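Local coordinates for protein putative aminopeptidase (Leishmania major, PDB 5NTH) that probably removes residues from the amino-terminal end of peptides as a manganese-dependent leucyl aminopeptidase of the M17 family, caught here with actinonin bound, at residues F34-K39 with S186-F191; V231-A236 with L356-N361; V425-K430 with L455-L460. All coordinates share one frame; numbering follows the deposited sequence.

Contact 1 of 3, residues F34-K39 with S186-F191; sequences FTDISK and SSRAAF
Asp36 and Phe191 bring their backbones to 6.6 Å between CA atoms and Ile37 and Ser186 to 6.4 Å, as a loop leaving strand 32-34 passes the start of a short helix. Arg188, the N-cap of that helix, grips the Asp36 carboxylate side-on: NE reaches OD1 at 3.0 Å in an almost straight bond, and NH1 reaches the syn lone pair of OD2 at 2.8 Å. Two bonds, one to each oxygen, limit rotation of the pair, whose planes are 23° apart. OD1 is loaded further from within its own loop, by the backbone N of Ser38 on its anti side and by Ser38 OG from above the carboxylate plane. The backbone sets Asp36 CB over the centre of the Phe191 ring, a CH-pi contact 3.7 Å from the centroid, and chi1 of 177° turns the carboxylate toward Arg188. Phe34 CB meets CZ of the same ring, while Ile37 CG2 rests on Arg188 CG at 4.0 Å. Phe191 also leans on Val203 of helix 203-221. An Asx turn clamped by an arginine thus joins the ends of parallel neighbours 32-34 and 181-185, at the border of the mixed sheet of the N-terminal, macro-like domain.

Contact 2 of 3, residues V231-A236 with L356-N361; sequences VYAEIA and LCLAEN
Tyr232 and Leu358 bring together a helix and a strand of the alpha/beta catalytic domain, where helix 229-243 lies on the large mixed sheet and its segment 231-236 runs nearly antiparallel to strand segment 356-361. The axes of these segments are 10.1 Å apart at an angle of 161°, and the CA atoms of Tyr232 and Leu358 are separated by 8.3 Å. The tyrosine ring sets its CD2 side against the leucine: Leu358 CD2 lies 3.7 Å from Tyr232 CD2 and 3.9 Å from CE2, the two side chains crossing at about a right angle. Tyr232 CG is swung anti to its own amide nitrogen (chi1 -156°), which sends the ring out from the helix toward the strand. At the ring's CE1, across from CD2, Leu356 CD1 comes to a looser 4.4 Å, from the same side of the ring plane. This is the usual alternation of a helix-covered strand: Leu356 and Leu358 both project toward the helix, whereas Cys357 between them does not. One helical turn beyond Tyr232, Ala236 CB reaches Leu356 CD1 at 4.3 Å, and Ala233 CB comes to 4.5 Å from Leu358 CD1; small methyl groups let the leucine branches come up to the helix. The phenol oxygen of Tyr232 is hydrogen-bonded to Ser325 OG of helix 323-341, whose Phe329 also packs on both Ala236 and Leu356. Through their backbones Cys357 pairs with Gly297 and Gly299, and Ala359 with Gly299, the neighbours of the manganese ligand Lys298; farther along, Asn361 ND2 donates to Thr387 O and to OD1 of the manganese ligand Asp303.

Contact 3 of 3, residues V425-K430 with L455-L460; sequences VATGSK and LCYPVL
Thr427 sets its methyl group CG2 against two residues of segment 455-460, 4.0 Å from Val459 CG1 and 4.2 Å from Tyr457 CB. Ala426, one residue earlier, adds its CB to the same valine methyl at 4.3 Å, so Val459 CG1 rests against two consecutive residues at the end of the helix. At the other end of the contact the meeting is of a different kind: the carbonyl oxygen of Lys430 lies 3.7 Å from Leu455 CB, backbone against side chain. The touching parts run in opposite senses, their end-to-end directions 171° apart, and this pairs Ala426 with Val459, Thr427 with Tyr457 and Lys430 with Leu455.

The torsion that turns the Thr427 methyl to segment 455-460 (chi1 66°) also places OG1 within bonding reach of the carbonyl oxygens of His431, the stronger partner, and Gln423, which must share or alternate its one proton. Gly428, with its positive phi of 78°, takes the chain out of the helix. In the opposite segment, Pro458 CD covers part of one face of the Tyr457 ring, 3.3 Å above its plane.

Cys456 and Pro458 point away from segment 425-430 and pack on Ile446 of helix 439-452, so the strand is covered from both sides. Lys430 turns its amine outward to Glu468 of the third subunit, and Tyr457 and Pro458 also pack on that subunit. Since strand 456-458 pairs in parallel with strand 432-436 and helix 439-452 connects them, the contact covers the other face of the edge strand of a beta-alpha-beta crossover in the catalytic sheet, where subunits of the hexamer meet.

In the fold
Contacts 2 and 3 are buried and reach the same mixed sheet of the catalytic domain, contact 2 beside the strand that carries the manganese ligand Lys298 and contact 3 at its outermost strand, with centres 27 Å apart. Contact 1 belongs to the other, N-terminal sheet, 39 Å from contact 2 between centres, and is only partly buried. The chemistry follows this placement. Near the surface a carboxylate and a guanidinium carry much of the contact, together with the ring of Phe191; inside, contact 2 sets leucine methyls on a tyrosine ring, contact 3 mainly methyls and CB atoms against each other, and the hydroxyls of Tyr232 and Thr427 find partners outside the segments. Contact 3 also borders a neighbouring subunit along much of its length.

Contact 1 of 3, residues F34-K39 with S186-F191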
loop_
_atom_site.group_PDB
_atom_site.type_symbol
_atom_site.label_atom_id
_atom_site.label_comp_id
_atom_site.label_asym_id
_atom_site.label_seq_id
_atom_site.Cartn_x
_atom_site.Cartn_y
_atom_site.Cartn_z
ATOM N N PHE A 34 -2.631 -6.869 51.994
ATOM C CA PHE A 34 -2.585 -5.568 52.611
ATOM C C PHE A 34 -2.242 -5.749 54.081
ATOM O O PHE A 34 -2.625 -6.741 54.703
ATOM C CB PHE A 34 -3.927 -4.863 52.431
ATOM C CG PHE A 34 -4.338 -4.695 50.986
ATOM C CD1 PHE A 34 -4.881 -5.759 50.281
ATOM C CD2 PHE A 34 -4.184 -3.470 50.339
ATOM C CE1 PHE A 34 -5.260 -5.605 48.969
ATOM C CE2 PHE A 34 -4.533 -3.314 49.013
ATOM C CZ PHE A 34 -5.073 -4.386 48.322
ATOM N N THR A 35 -1.511 -4.790 54.631
ATOM C CA THR A 35 -1.129 -4.822 56.039
ATOM C C THR A 35 -1.447 -3.465 56.635
ATOM O O THR A 35 -1.133 -2.433 56.052
ATOM C CB THR A 35 0.379 -5.174 56.201
ATOM O OG1 THR A 35 0.590 -6.557 55.862
ATOM C CG2 THR A 35 0.879 -4.938 57.649
ATOM N N ASP A 36 -2.040 -3.465 57.815
ATOM C CA ASP A 36 -2.469 -2.234 58.442
ATOM C C ASP A 36 -1.224 -1.438 58.845
ATOM O O ASP A 36 -0.419 -1.948 59.593
ATOM C CB ASP A 36 -3.329 -2.635 59.645
ATOM C CG ASP A 36 -3.824 -1.451 60.472
ATOM O OD1 ASP A 36 -3.185 -0.364 60.436
ATOM O OD2 ASP A 36 -4.865 -1.639 61.164
ATOM N N ILE A 37 -1.041 -0.211 58.355
ATOM C CA ILE A 37 0.229 0.521 58.602
ATOM C C ILE A 37 0.556 0.641 60.081
ATOM O O ILE A 37 1.724 0.761 60.474
ATOM C CB ILE A 37 0.254 1.940 58.014
ATOM C CG1 ILE A 37 1.661 2.541 58.105
ATOM C CG2 ILE A 37 -0.722 2.872 58.738
ATOM C CD1 ILE A 37 1.861 3.776 57.245
ATOM N N SER A 38 -0.475 0.615 60.915
ATOM C CA SER A 38 -0.257 0.723 62.350
ATOM C C SER A 38 0.278 -0.594 62.977
ATOM O O SER A 38 0.588 -0.607 64.171
ATOM C CB SER A 38 -1.555 1.163 63.033
ATOM O OG SER A 38 -2.409 0.028 63.141
ATOM N N LYS A 39 0.377 -1.670 62.191
ATOM C CA LYS A 39 0.859 -2.982 62.674
ATOM C C LYS A 39 2.034 -3.606 61.896
ATOM O O LYS A 39 2.246 -4.821 61.950
ATOM C CB LYS A 39 -0.279 -3.987 62.689
ATOM C CG LYS A 39 -1.582 -3.376 63.099
ATOM C CD LYS A 39 -2.615 -4.450 63.392
ATOM C CE LYS A 39 -3.958 -3.776 63.700
ATOM N NZ LYS A 39 -4.849 -4.610 64.561
ATOM N N SER A 186 -0.968 4.586 53.708
ATOM C CA SER A 186 -0.960 5.539 54.826
ATOM C C SER A 186 -2.373 5.679 55.488
ATOM O O SER A 186 -2.479 5.688 56.715
ATOM C CB SER A 186 -0.327 6.894 54.433
ATOM O OG SER A 186 -0.981 7.478 53.325
ATOM N N SER A 187 -3.429 5.714 54.683
ATOM C CA SER A 187 -4.809 5.704 55.195
ATOM C C SER A 187 -5.150 4.335 55.766
ATOM O O SER A 187 -4.687 3.320 55.229
ATOM C CB SER A 187 -5.850 5.997 54.090
ATOM O OG SER A 187 -6.551 4.793 53.702
ATOM N N ARG A 188 -6.015 4.317 56.790
ATOM C CA ARG A 188 -6.410 3.076 57.459
ATOM C C ARG A 188 -7.865 2.697 57.241
ATOM O O ARG A 188 -8.356 1.743 57.854
ATOM C CB ARG A 188 -6.138 3.180 58.958
ATOM C CG ARG A 188 -4.668 3.306 59.345
ATOM C CD ARG A 188 -4.470 3.271 60.877
ATOM N NE ARG A 188 -4.846 1.946 61.387
ATOM C CZ ARG A 188 -5.838 1.675 62.220
ATOM N NH1 ARG A 188 -6.060 0.420 62.549
ATOM N NH2 ARG A 188 -6.595 2.633 62.753
ATOM N N ALA A 189 -8.533 3.390 56.323
ATOM C CA ALA A 189 -9.979 3.212 56.074
ATOM C C ALA A 189 -10.444 1.785 55.745
ATOM O O ALA A 189 -11.550 1.378 56.114
ATOM C CB ALA A 189 -10.421 4.156 54.986
ATOM N N ALA A 190 -9.613 1.034 55.044
ATOM C CA ALA A 190 -9.881 -0.386 54.798
ATOM C C ALA A 190 -9.955 -1.212 56.096
ATOM O O ALA A 190 -10.675 -2.235 56.163
ATOM C CB ALA A 190 -8.824 -0.969 53.850
ATOM N N PHE A 191 -9.191 -0.778 57.102
ATOM C CA PHE A 191 -9.072 -1.494 58.374
ATOM C C PHE A 191 -10.029 -1.005 59.449
ATOM O O PHE A 191 -10.461 -1.771 60.274
ATOM C CB PHE A 191 -7.628 -1.428 58.841
ATOM C CG PHE A 191 -6.696 -2.113 57.896
ATOM C CD1 PHE A 191 -6.549 -3.503 57.936
ATOM C CD2 PHE A 191 -6.038 -1.396 56.915
ATOM C CE1 PHE A 191 -5.715 -4.162 57.052
ATOM C CE2 PHE A 191 -5.201 -2.040 56.028
ATOM C CZ PHE A 191 -5.032 -3.425 56.099
#

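Contact 2 of 3, residues V231-A236 with L356-N361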
loop_
_atom_site.group_PDB
_atom_site.type_symbol
_atom_site.label_atom_id
_atom_site.label_comp_id
_atom_site.label_asym_id
_atom_site.label_seq_id
_atom_site.Cartn_x
_atom_site.Cartn_y
_atom_site.Cartn_z
ATOM N N VAL A 231 -13.027 -23.765 26.638
ATOM C CA VAL A 231 -12.276 -23.722 27.867
ATOM C C VAL A 231 -12.815 -22.570 28.685
ATOM O O VAL A 231 -13.177 -22.762 29.839
ATOM C CB VAL A 231 -10.763 -23.562 27.620
ATOM C CG1 VAL A 231 -10.019 -23.231 28.919
ATOM C CG2 VAL A 231 -10.200 -24.842 27.026
ATOM N N TYR A 232 -12.863 -21.385 28.070
ATOM C CA TYR A 232 -13.467 -20.201 28.669
ATOM C C TYR A 232 -14.834 -20.545 29.257
ATOM O O TYR A 232 -15.165 -20.090 30.341
ATOM C CB TYR A 232 -13.636 -19.116 27.625
ATOM C CG TYR A 232 -13.705 -17.703 28.129
ATOM C CD1 TYR A 232 -13.988 -17.396 29.465
ATOM C CD2 TYR A 232 -13.504 -16.649 27.246
ATOM C CE1 TYR A 232 -14.045 -16.088 29.896
ATOM C CE2 TYR A 232 -13.556 -15.333 27.663
ATOM C CZ TYR A 232 -13.831 -15.043 28.985
ATOM O OH TYR A 232 -13.884 -13.706 29.404
ATOM N N ALA A 233 -15.619 -21.367 28.566
ATOM C CA ALA A 233 -16.930 -21.800 29.106
ATOM C C ALA A 233 -16.857 -22.750 30.312
ATOM O O ALA A 233 -17.659 -22.667 31.248
ATOM C CB ALA A 233 -17.747 -22.461 28.019
ATOM N N GLU A 234 -15.920 -23.678 30.277
ATOM C CA GLU A 234 -15.734 -24.569 31.405
ATOM C C GLU A 234 -15.349 -23.778 32.690
ATOM O O GLU A 234 -15.738 -24.148 33.813
ATOM C CB GLU A 234 -14.676 -25.593 31.040
ATOM C CG GLU A 234 -14.614 -26.789 31.959
ATOM C CD GLU A 234 -13.437 -27.665 31.607
ATOM O OE1 GLU A 234 -13.408 -28.219 30.474
ATOM O OE2 GLU A 234 -12.525 -27.753 32.454
ATOM N N ILE A 235 -14.599 -22.692 32.495
ATOM C CA ILE A 235 -14.124 -21.865 33.568
ATOM C C ILE A 235 -15.321 -21.160 34.166
ATOM O O ILE A 235 -15.536 -21.207 35.381
ATOM C CB ILE A 235 -13.050 -20.849 33.104
ATOM C CG1 ILE A 235 -11.691 -21.537 32.921
ATOM C CG2 ILE A 235 -12.835 -19.750 34.134
ATOM C CD1 ILE A 235 -10.611 -20.682 32.277
ATOM N N ALA A 236 -16.099 -20.523 33.300
ATOM C CA ALA A 236 -17.321 -19.832 33.700
ATOM C C ALA A 236 -18.258 -20.751 34.482
ATOM O O ALA A 236 -18.791 -20.341 35.511
ATOM C CB ALA A 236 -18.032 -19.242 32.490
ATOM N N LEU A 356 -21.511 -13.505 28.419
ATOM C CA LEU A 356 -20.303 -13.621 27.633
ATOM C C LEU A 356 -20.622 -14.008 26.221
ATOM O O LEU A 356 -21.182 -15.086 25.981
ATOM C CB LEU A 356 -19.391 -14.660 28.247
ATOM C CG LEU A 356 -19.160 -14.354 29.712
ATOM C CD1 LEU A 356 -18.352 -15.479 30.340
ATOM C CD2 LEU A 356 -18.449 -13.015 29.848
ATOM N N CYS A 357 -20.248 -13.141 25.286
ATOM C CA CYS A 357 -20.479 -13.436 23.877
ATOM C C CYS A 357 -19.274 -14.117 23.276
ATOM O O CYS A 357 -18.403 -13.439 22.762
ATOM C CB CYS A 357 -20.777 -12.163 23.122
ATOM S SG CYS A 357 -22.122 -11.221 23.853
ATOM N N LEU A 358 -19.243 -15.449 23.318
ATOM C CA LEU A 358 -18.038 -16.220 22.988
ATOM C C LEU A 358 -18.014 -16.724 21.576
ATOM O O LEU A 358 -19.014 -17.270 21.134
ATOM C CB LEU A 358 -17.909 -17.436 23.894
ATOM C CG LEU A 358 -17.920 -17.106 25.373
ATOM C CD1 LEU A 358 -17.667 -18.365 26.166
ATOM C CD2 LEU A 358 -16.871 -16.058 25.705
ATOM N N ALA A 359 -16.847 -16.588 20.923
ATOM C CA ALA A 359 -16.628 -17.012 19.537
ATOM C C ALA A 359 -15.221 -16.693 19.102
ATOM O O ALA A 359 -14.648 -15.726 19.592
ATOM C CB ALA A 359 -17.578 -16.282 18.606
ATOM N N GLU A 360 -14.671 -17.495 18.181
ATOM C CA GLU A 360 -13.474 -17.074 17.417
ATOM C C GLU A 360 -13.948 -16.624 16.060
ATOM O O GLU A 360 -14.737 -17.319 15.438
ATOM C CB GLU A 360 -12.415 -18.174 17.222
ATOM C CG GLU A 360 -11.266 -17.718 16.289
ATOM C CD GLU A 360 -10.025 -18.615 16.230
ATOM O OE1 GLU A 360 -9.794 -19.380 17.186
ATOM O OE2 GLU A 360 -9.251 -18.539 15.227
ATOM N N ASN A 361 -13.472 -15.463 15.619
ATOM C CA ASN A 361 -13.635 -15.025 14.228
ATOM C C ASN A 361 -12.515 -15.607 13.341
ATOM O O ASN A 361 -11.402 -15.055 13.240
ATOM C CB ASN A 361 -13.658 -13.498 14.125
ATOM C CG ASN A 361 -14.231 -13.019 12.799
ATOM O OD1 ASN A 361 -14.891 -13.775 12.087
ATOM N ND2 ASN A 361 -13.983 -11.765 12.465
#

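Contact 3 of 3, residues V425-K430 with L455-L460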
loop_
_atom_site.group_PDB
_atom_site.type_symbol
_atom_site.label_atom_id
_atom_site.label_comp_id
_atom_site.label_asym_id
_atom_site.label_seq_id
_atom_site.Cartn_x
_atom_site.Cartn_y
_atom_site.Cartn_z
ATOM N N VAL A 425 -7.941 6.470 18.262
ATOM C CA VAL A 425 -7.828 7.756 17.597
ATOM C C VAL A 425 -8.635 8.813 18.368
ATOM O O VAL A 425 -8.235 9.964 18.505
ATOM C CB VAL A 425 -8.333 7.640 16.151
ATOM C CG1 VAL A 425 -8.256 8.993 15.436
ATOM C CG2 VAL A 425 -7.550 6.558 15.383
ATOM N N ALA A 426 -9.784 8.395 18.868
ATOM C CA ALA A 426 -10.683 9.260 19.634
ATOM C C ALA A 426 -10.107 9.716 20.962
ATOM O O ALA A 426 -9.917 10.916 21.186
ATOM C CB ALA A 426 -11.989 8.521 19.891
ATOM N N THR A 427 -9.831 8.728 21.816
ATOM C CA THR A 427 -9.591 8.922 23.239
ATOM C C THR A 427 -8.260 8.321 23.750
ATOM O O THR A 427 -8.068 8.195 24.951
ATOM C CB THR A 427 -10.766 8.329 24.041
ATOM O OG1 THR A 427 -10.815 6.903 23.878
ATOM C CG2 THR A 427 -12.060 8.901 23.570
ATOM N N GLY A 428 -7.340 7.977 22.858
ATOM C CA GLY A 428 -6.007 7.526 23.272
ATOM C C GLY A 428 -5.972 6.091 23.768
ATOM O O GLY A 428 -6.910 5.348 23.547
ATOM N N SER A 429 -4.902 5.704 24.448
ATOM C CA SER A 429 -4.696 4.294 24.810
ATOM C C SER A 429 -4.965 3.928 26.257
ATOM O O SER A 429 -4.876 2.755 26.611
ATOM C CB SER A 429 -3.276 3.888 24.462
ATOM O OG SER A 429 -2.395 4.881 24.951
ATOM N N LYS A 430 -5.289 4.930 27.070
ATOM C CA LYS A 430 -5.588 4.753 28.495
ATOM C C LYS A 430 -7.051 4.974 28.817
ATOM O O LYS A 430 -7.527 4.438 29.792
ATOM C CB LYS A 430 -4.773 5.727 29.350
ATOM C CG LYS A 430 -3.341 5.999 28.869
ATOM C CD LYS A 430 -2.278 5.170 29.572
ATOM C CE LYS A 430 -0.895 5.604 29.096
ATOM N NZ LYS A 430 -0.396 6.913 29.639
ATOM N N LEU A 455 -9.725 4.471 33.342
ATOM C CA LEU A 455 -10.224 5.703 32.771
ATOM C C LEU A 455 -11.184 5.543 31.574
ATOM O O LEU A 455 -11.292 4.494 30.952
ATOM C CB LEU A 455 -9.054 6.607 32.399
ATOM C CG LEU A 455 -7.989 6.836 33.468
ATOM C CD1 LEU A 455 -6.891 7.746 32.931
ATOM C CD2 LEU A 455 -8.593 7.434 34.713
ATOM N N CYS A 456 -11.861 6.649 31.287
ATOM C CA CYS A 456 -13.056 6.708 30.482
ATOM C C CYS A 456 -13.193 8.071 29.905
ATOM O O CYS A 456 -12.784 9.050 30.522
ATOM C CB CYS A 456 -14.266 6.562 31.359
ATOM S SG CYS A 456 -14.746 4.893 31.566
ATOM N N TYR A 457 -13.856 8.141 28.753
ATOM C CA TYR A 457 -14.159 9.433 28.179
ATOM C C TYR A 457 -15.296 9.278 27.225
ATOM O O TYR A 457 -15.289 8.328 26.465
ATOM C CB TYR A 457 -12.950 10.038 27.498
ATOM C CG TYR A 457 -13.145 11.486 27.301
ATOM C CD1 TYR A 457 -12.856 12.379 28.310
ATOM C CD2 TYR A 457 -13.700 11.974 26.124
ATOM C CE1 TYR A 457 -13.080 13.751 28.144
ATOM C CE2 TYR A 457 -13.939 13.334 25.943
ATOM C CZ TYR A 457 -13.633 14.216 26.957
ATOM O OH TYR A 457 -13.829 15.546 26.777
ATOM N N PRO A 458 -16.284 10.194 27.286
ATOM C CA PRO A 458 -17.449 10.181 26.415
ATOM C C PRO A 458 -17.141 10.220 24.932
ATOM O O PRO A 458 -16.286 10.958 24.515
ATOM C CB PRO A 458 -18.172 11.487 26.798
ATOM C CG PRO A 458 -17.814 11.710 28.223
ATOM C CD PRO A 458 -16.374 11.313 28.248
ATOM N N VAL A 459 -17.846 9.440 24.142
ATOM C CA VAL A 459 -17.845 9.697 22.702
ATOM C C VAL A 459 -19.240 10.018 22.174
ATOM O O VAL A 459 -20.238 9.579 22.719
ATOM C CB VAL A 459 -17.232 8.558 21.856
ATOM C CG1 VAL A 459 -15.736 8.524 22.061
ATOM C CG2 VAL A 459 -17.906 7.221 22.150
ATOM N N LEU A 460 -19.242 10.740 21.060
ATOM C CA LEU A 460 -20.441 11.252 20.435
ATOM C C LEU A 460 -21.607 10.265 20.493
ATOM O O LEU A 460 -21.469 9.155 20.051
ATOM C CB LEU A 460 -20.125 11.614 18.993
ATOM C CG LEU A 460 -21.252 12.297 18.220
ATOM C CD1 LEU A 460 -21.643 13.628 18.865
ATOM C CD2 LEU A 460 -20.869 12.478 16.762
#